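Local atomic coordinates of arginine kinase (Anthopleura japonica, PDB entry 4RF6), a protein that catalyses the reversible transfer of phosphate from ATP to L-arginine, giving phosphoarginine and ADP, and carries two phosphagen kinase repeats in one chain. Residues D59-G64 and G86-A91; S70-Y75 and D90-D95. One frame throughout, in Å; residues are numbered along the deposited sequence.

Contact 1 of 2, residues D59-G64 and G86-A91; sequences DCINSG and GPLFDA
Cys60 meets the ring of Phe89 edge-on, and the pair illustrates how a sulfur can settle against an aromatic rim. SG lies 3.9 Å from Phe89 CZ and 4.0 Å from Phe89 CE2, so it sits beside the CZ-CE2 edge at the far end of the ring. Seen from the ring centroid, at 5.1 Å, Cys60 SG stands 88° off the ring normal, in the ring plane and beside the polarised C-H edge instead of over the pi cloud. Cys60 CB also approaches Phe89 CZ, at 4.0 Å. The ring gets there because the first torsion of Phe89 (-76°) places CG opposite the carbonyl carbon, carrying the aromatic tip across to a neighbour that its CB does not face. Tyr82 meets the same ring.

Both segments belong to the small, all-helical N-terminal domain of the phosphagen kinase fold, where helix 57-66 packs against the start of helix 86-96. The backbones stay well apart, with Cys60 CA and Phe89 CA 9.6 Å from each other, and side chains alone bridge the gap. No hydrogen bond links the segments, and all four touching residues are buried.

The second element is purely aliphatic. Ile61 CG2 touches Leu88 CD2 at 3.6 Å, and the two side chains cross at about a right angle, methyl against methyl. Leu88 has CG trans to its backbone N (chi1 178°), and CD2 reaches away from its helix. On Ile61 it is the CG2 branch that faces the leucine. Val34 and Leu38 also pack on Ile61, while Tyr37 packs on Leu88, so helix 33-37 and the residue following it border this pair.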
# COMPACT_ATOMS: atom_id res chain seq x y z
N ASP A 59 26.66 -34.04 0.32
CA ASP A 59 25.30 -33.57 0.04
C ASP A 59 25.07 -32.21 0.70
O ASP A 59 24.43 -31.32 0.13
CB ASP A 59 24.26 -34.56 0.56
CG ASP A 59 24.22 -35.85 -0.23
OD1 ASP A 59 24.35 -35.79 -1.47
OD2 ASP A 59 24.06 -36.92 0.38
N CYS A 60 25.60 -32.06 1.91
CA CYS A 60 25.41 -30.85 2.68
C CYS A 60 26.23 -29.67 2.16
O CYS A 60 25.76 -28.53 2.16
CB CYS A 60 25.73 -31.10 4.15
SG CYS A 60 24.49 -32.10 4.98
N ILE A 61 27.45 -29.94 1.72
CA ILE A 61 28.34 -28.86 1.31
C ILE A 61 28.26 -28.54 -0.18
O ILE A 61 28.90 -27.60 -0.64
CB ILE A 61 29.81 -29.17 1.65
CG1 ILE A 61 30.31 -30.34 0.80
CG2 ILE A 61 29.98 -29.45 3.15
CD1 ILE A 61 31.80 -30.59 0.91
N ASN A 62 27.49 -29.33 -0.92
CA ASN A 62 27.52 -29.24 -2.39
C ASN A 62 27.25 -27.84 -2.95
O ASN A 62 27.95 -27.39 -3.86
CB ASN A 62 26.56 -30.24 -3.03
CG ASN A 62 26.77 -30.35 -4.54
OD1 ASN A 62 27.89 -30.59 -5.00
ND2 ASN A 62 25.70 -30.14 -5.31
N SER A 63 26.24 -27.16 -2.41
CA SER A 63 25.86 -25.86 -2.95
C SER A 63 26.99 -24.84 -2.79
O SER A 63 27.22 -24.00 -3.67
CB SER A 63 24.59 -25.34 -2.28
OG SER A 63 24.17 -24.14 -2.89
N GLY A 64 27.70 -24.92 -1.67
CA GLY A 64 28.80 -24.01 -1.38
C GLY A 64 30.04 -24.22 -2.24
O GLY A 64 30.89 -23.34 -2.33
N GLY A 86 28.00 -32.23 12.90
CA GLY A 86 28.18 -31.17 13.89
C GLY A 86 29.46 -30.36 13.84
O GLY A 86 29.41 -29.13 13.90
N PRO A 87 30.62 -31.02 13.75
CA PRO A 87 31.89 -30.29 13.69
C PRO A 87 31.92 -29.22 12.59
O PRO A 87 32.65 -28.23 12.71
CB PRO A 87 32.90 -31.38 13.38
CG PRO A 87 32.33 -32.60 14.05
CD PRO A 87 30.83 -32.48 13.89
N LEU A 88 31.12 -29.42 11.54
CA LEU A 88 30.98 -28.41 10.49
C LEU A 88 29.88 -27.41 10.85
O LEU A 88 30.14 -26.21 10.97
CB LEU A 88 30.67 -29.07 9.14
CG LEU A 88 30.46 -28.11 7.97
CD1 LEU A 88 31.69 -27.26 7.75
CD2 LEU A 88 30.11 -28.87 6.71
N PHE A 89 28.65 -27.91 11.02
CA PHE A 89 27.49 -27.05 11.29
C PHE A 89 27.63 -26.18 12.55
O PHE A 89 27.24 -25.01 12.54
CB PHE A 89 26.20 -27.88 11.35
CG PHE A 89 25.67 -28.30 10.00
CD1 PHE A 89 24.91 -27.42 9.23
CD2 PHE A 89 25.93 -29.57 9.50
CE1 PHE A 89 24.43 -27.80 7.98
CE2 PHE A 89 25.45 -29.96 8.25
CZ PHE A 89 24.70 -29.08 7.49
N ASP A 90 28.17 -26.75 13.63
CA ASP A 90 28.30 -26.00 14.89
C ASP A 90 29.12 -24.73 14.71
O ASP A 90 28.73 -23.65 15.17
CB ASP A 90 28.94 -26.86 15.98
CG ASP A 90 28.04 -27.98 16.45
OD1 ASP A 90 26.84 -27.96 16.09
OD2 ASP A 90 28.52 -28.86 17.19
N ALA A 91 30.26 -24.87 14.05
CA ALA A 91 31.14 -23.73 13.79
C ALA A 91 30.43 -22.71 12.91
O ALA A 91 30.46 -21.51 13.19
CB ALA A 91 32.42 -24.21 13.13

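Contact 2 of 2, residues S70-Y75 and D90-D95; sequences SGVGVY and DAIIED
Asp95 OD2, one turn beyond the Ile92 that meets Val72 and Val74, is hydrogen-bonded to Tyr37 OH and has a long, weak ion pair with Lys36 NZ. These partners tie helix 86-96 to the region of helix 33-37. Within the helix, Asp95 N bonds to Ala91 O at 3.0 Å, one of the helical bonds that span Ile92.

Across the contact everything converges on Ile92. Its delta methyl meets the forked end of Val74 tip to tip: CD1 is 3.6 Å from Val74 CG2 and 3.7 Å from Val74 CG1, nearly centred between the two branches. An extended chain (chi2 -177°) drives that methyl outward from the helix. The other branch, Ile92 CG2, is opposite the backbone N and approaches Val72 CG1 at 4.0 Å, the two side chains meeting at a slant. One isoleucine thus engages two valines with two different branches.

Between the valines, Gly73 adopts a positive phi (91°), a conformation in which a CB would be pressed against the carbonyl oxygen of Val72. The loop 70-75 has no regular secondary structure, and its residues 71-75 form, by similarity, part of the substrate site, as in the loop linked to guanidino specificity in other phosphagen kinases.

The chemistry across the contact is wholly apolar: between these segments the attraction is dispersion and the exclusion of water, which sets no precise bond direction, while backbone bonds to Leu33 and Val34 fix the loop elsewhere.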
# COMPACT_ATOMS: atom_id res chain seq x y z
N SER A 70 29.11 -18.23 -2.39
CA SER A 70 28.16 -18.42 -1.29
C SER A 70 28.59 -17.70 -0.02
O SER A 70 29.79 -17.61 0.27
CB SER A 70 27.99 -19.91 -0.98
OG SER A 70 27.61 -20.63 -2.13
N GLY A 71 27.62 -17.20 0.74
CA GLY A 71 27.89 -16.63 2.04
C GLY A 71 28.06 -17.73 3.07
O GLY A 71 29.05 -17.77 3.81
N VAL A 72 27.09 -18.64 3.10
CA VAL A 72 27.11 -19.77 4.03
C VAL A 72 27.64 -21.03 3.34
O VAL A 72 28.73 -21.51 3.67
CB VAL A 72 25.71 -20.03 4.60
CG1 VAL A 72 25.75 -21.18 5.58
CG2 VAL A 72 25.17 -18.77 5.29
N GLY A 73 26.87 -21.58 2.41
CA GLY A 73 27.34 -22.66 1.57
C GLY A 73 27.09 -24.09 2.03
O GLY A 73 27.66 -25.03 1.46
N VAL A 74 26.27 -24.27 3.06
CA VAL A 74 25.82 -25.61 3.43
C VAL A 74 24.30 -25.63 3.66
O VAL A 74 23.71 -24.62 4.05
CB VAL A 74 26.52 -26.16 4.69
CG1 VAL A 74 28.03 -26.12 4.54
CG2 VAL A 74 26.09 -25.39 5.93
N TYR A 75 23.69 -26.78 3.39
CA TYR A 75 22.30 -27.02 3.73
C TYR A 75 22.22 -28.36 4.45
O TYR A 75 23.00 -29.27 4.16
CB TYR A 75 21.42 -27.05 2.48
CG TYR A 75 21.30 -25.72 1.75
CD1 TYR A 75 22.29 -25.31 0.86
CD2 TYR A 75 20.20 -24.89 1.94
CE1 TYR A 75 22.19 -24.11 0.18
CE2 TYR A 75 20.09 -23.68 1.27
CZ TYR A 75 21.09 -23.30 0.40
OH TYR A 75 20.99 -22.10 -0.28
N ASP A 90 28.17 -26.75 13.63
CA ASP A 90 28.30 -26.00 14.89
C ASP A 90 29.12 -24.73 14.71
O ASP A 90 28.73 -23.65 15.17
CB ASP A 90 28.94 -26.86 15.98
CG ASP A 90 28.04 -27.98 16.45
OD1 ASP A 90 26.84 -27.96 16.09
OD2 ASP A 90 28.52 -28.86 17.19
N ALA A 91 30.26 -24.87 14.05
CA ALA A 91 31.14 -23.73 13.79
C ALA A 91 30.43 -22.71 12.91
O ALA A 91 30.46 -21.51 13.19
CB ALA A 91 32.42 -24.21 13.13
N ILE A 92 29.79 -23.19 11.85
CA ILE A 92 29.05 -22.33 10.94
C ILE A 92 27.95 -21.56 11.67
O ILE A 92 27.81 -20.34 11.51
CB ILE A 92 28.45 -23.13 9.77
CG1 ILE A 92 29.56 -23.65 8.86
CG2 ILE A 92 27.46 -22.28 8.99
CD1 ILE A 92 29.06 -24.41 7.64
N ILE A 93 27.18 -22.27 12.49
CA ILE A 93 26.08 -21.66 13.23
C ILE A 93 26.59 -20.57 14.17
O ILE A 93 26.11 -19.43 14.13
CB ILE A 93 25.29 -22.72 14.05
CG1 ILE A 93 24.39 -23.55 13.13
CG2 ILE A 93 24.46 -22.05 15.14
CD1 ILE A 93 24.09 -24.96 13.66
N GLU A 94 27.56 -20.91 15.02
CA GLU A 94 28.06 -19.97 16.01
C GLU A 94 28.78 -18.76 15.39
O GLU A 94 28.92 -17.72 16.04
CB GLU A 94 28.92 -20.68 17.06
CG GLU A 94 28.13 -21.62 17.97
CD GLU A 94 28.97 -22.18 19.11
OE1 GLU A 94 30.21 -22.06 19.06
OE2 GLU A 94 28.38 -22.74 20.06
N ASP A 95 29.24 -18.91 14.15
CA ASP A 95 29.79 -17.77 13.41
C ASP A 95 28.65 -16.88 12.94
O ASP A 95 28.54 -15.73 13.37
CB ASP A 95 30.60 -18.25 12.20
CG ASP A 95 31.38 -17.13 11.52
OD1 ASP A 95 30.84 -16.01 11.35
OD2 ASP A 95 32.54 -17.37 11.13

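Overall arrangement
Contacts 1 and 2 are neighbours, their centres about 7 Å apart, and both draw on helix 86-96, with Asp90 and Ala91 common to the two segments. Loop 70-75 joins them: Val74 CG2 lies 3.6 Å from Phe89 CE1, while Cys60 O and Tyr75 N, 3.0 Å apart, probably form a hydrogen bond. Apolar packing in contact 1 therefore runs on into the loop that, by similarity, binds the substrate. Contact 2 is nearer the presumed site, the Val72 side chain being about 5 Å from that of Cys278 and about 9 Å from that of Glu232; Phe89 is about 8 Å from Cys278, side chain to side chain.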